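Local coordinates for protein homoaconitase large subunit (Methanocaldococcus jannaschii, PDB 4KP2) that forms the large subunit of a [4Fe-4S] hydro-lyase that interconverts homocitrate and homoisocitrate by way of cis-homoaconitate, at residues Lys305-Ser308 against Asp309-Gly312. Sequence-based numbering, arbitrary orientation.
Sequences KPIS and DVEG
Pro306 lays its ring over one face of the Asp309 carboxylate: CG of the ring lies almost straight above CG of the acid at 3.9 Å, the ring tilted against the carboxylate plane. The Ser308 hydroxyl comes obliquely from the same side, near the end of the group, its OG 3.4 Å from OD1 of Asp309; its hydrogen bond, however, goes to Glu292. Near the CB end of the group, and on the same side as the ring, CB of Lys305 sits 3.6 Å from CB of Asp309. Asp309 carries its CG beside its own backbone N (chi1 -76°), which turns the acid back over the proline. A fairly straight hydrogen bond runs from Asp309 N to Pro306 O (2.8 Å, 161° at the hydrogen) and closes a single helix-like turn; the N-H comes from above the carbonyl plane. Next to it along the chain, CG of Lys305 meets CG1 of Val310 at 3.9 Å, the two side chains nearly perpendicular. The other branch, CG2, faces CD1 of Ile307 at 4.3 Å, and both residues also pack on Val295 of strand 294-296. An alanine in place of Pro306 removes the ring from the carboxylate's face, and the acid would probably be freer to turn. The turn follows strand 304-306, which pairs antiparallel with 294-296, and leads on toward strand 317-320; it lies away from the predicted cluster ligands. Since NZ of Lys305 stays 6.7 Å from OD2 of Asp309, any attraction is probably weak, and the turn's shape appears to rest on the Asp309-Pro306 backbone bond and apolar packing rather than on a salt bridge.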
loop_
_atom_site.group_PDB
_atom_site.type_symbol
_atom_site.label_atom_id
_atom_site.label_comp_id
_atom_site.label_asym_id
_atom_site.label_seq_id
_atom_site.Cartn_x
_atom_site.Cartn_y
_atom_site.Cartn_z
ATOM N N LYS A 305 -6.743 -27.974 -12.638
ATOM C CA LYS A 305 -6.664 -29.361 -12.217
ATOM C C LYS A 305 -6.983 -29.356 -10.731
ATOM O O LYS A 305 -6.712 -28.366 -10.051
ATOM C CB LYS A 305 -5.253 -29.904 -12.431
ATOM C CG LYS A 305 -4.351 -29.014 -13.270
ATOM C CD LYS A 305 -4.380 -29.413 -14.733
ATOM C CE LYS A 305 -3.342 -28.638 -15.526
ATOM N NZ LYS A 305 -1.981 -28.789 -14.937
ATOM N N PRO A 306 -7.561 -30.452 -10.216
ATOM C CA PRO A 306 -7.872 -30.521 -8.782
ATOM C C PRO A 306 -6.631 -30.288 -7.923
ATOM O O PRO A 306 -5.513 -30.472 -8.404
ATOM C CB PRO A 306 -8.398 -31.952 -8.604
ATOM C CG PRO A 306 -7.921 -32.702 -9.812
ATOM C CD PRO A 306 -7.912 -31.698 -10.916
ATOM N N ILE A 307 -6.835 -29.884 -6.672
ATOM C CA ILE A 307 -5.739 -29.515 -5.774
ATOM C C ILE A 307 -4.672 -30.608 -5.647
ATOM O O ILE A 307 -3.501 -30.321 -5.389
ATOM C CB ILE A 307 -6.277 -29.118 -4.374
ATOM C CG1 ILE A 307 -5.154 -28.572 -3.488
ATOM C CG2 ILE A 307 -6.975 -30.295 -3.710
ATOM C CD1 ILE A 307 -4.466 -27.357 -4.058
ATOM N N SER A 308 -5.077 -31.855 -5.858
ATOM C CA SER A 308 -4.164 -32.987 -5.764
ATOM C C SER A 308 -3.199 -33.049 -6.946
ATOM O O SER A 308 -2.166 -33.713 -6.876
ATOM C CB SER A 308 -4.952 -34.295 -5.670
ATOM O OG SER A 308 -5.790 -34.467 -6.801
ATOM N N ASP A 309 -3.534 -32.353 -8.028
ATOM C CA ASP A 309 -2.726 -32.409 -9.242
ATOM C C ASP A 309 -1.694 -31.287 -9.345
ATOM O O ASP A 309 -0.824 -31.322 -10.216
ATOM C CB ASP A 309 -3.620 -32.413 -10.482
ATOM C CG ASP A 309 -4.269 -33.759 -10.726
ATOM O OD1 ASP A 309 -4.283 -34.592 -9.795
ATOM O OD2 ASP A 309 -4.768 -33.980 -11.850
ATOM N N VAL A 310 -1.792 -30.295 -8.466
ATOM C CA VAL A 310 -0.849 -29.180 -8.479
ATOM C C VAL A 310 -0.207 -28.962 -7.113
ATOM O O VAL A 310 0.503 -27.979 -6.904
ATOM C CB VAL A 310 -1.521 -27.869 -8.933
ATOM C CG1 VAL A 310 -2.006 -27.990 -10.369
ATOM C CG2 VAL A 310 -2.667 -27.507 -8.000
ATOM N N GLU A 311 -0.455 -29.884 -6.190
ATOM C CA GLU A 311 0.106 -29.774 -4.850
ATOM C C GLU A 311 1.614 -30.005 -4.854
ATOM O O GLU A 311 2.089 -31.070 -5.252
ATOM C CB GLU A 311 -0.577 -30.752 -3.895
ATOM C CG GLU A 311 -0.120 -30.616 -2.456
ATOM C CD GLU A 311 -0.955 -31.441 -1.502
ATOM O OE1 GLU A 311 -1.884 -32.129 -1.970
ATOM O OE2 GLU A 311 -0.682 -31.398 -0.283
ATOM N N GLY A 312 2.358 -28.998 -4.412
ATOM C CA GLY A 312 3.807 -29.074 -4.379
ATOM C C GLY A 312 4.443 -28.002 -5.241
ATOM O O GLY A 312 5.664 -27.838 -5.250
#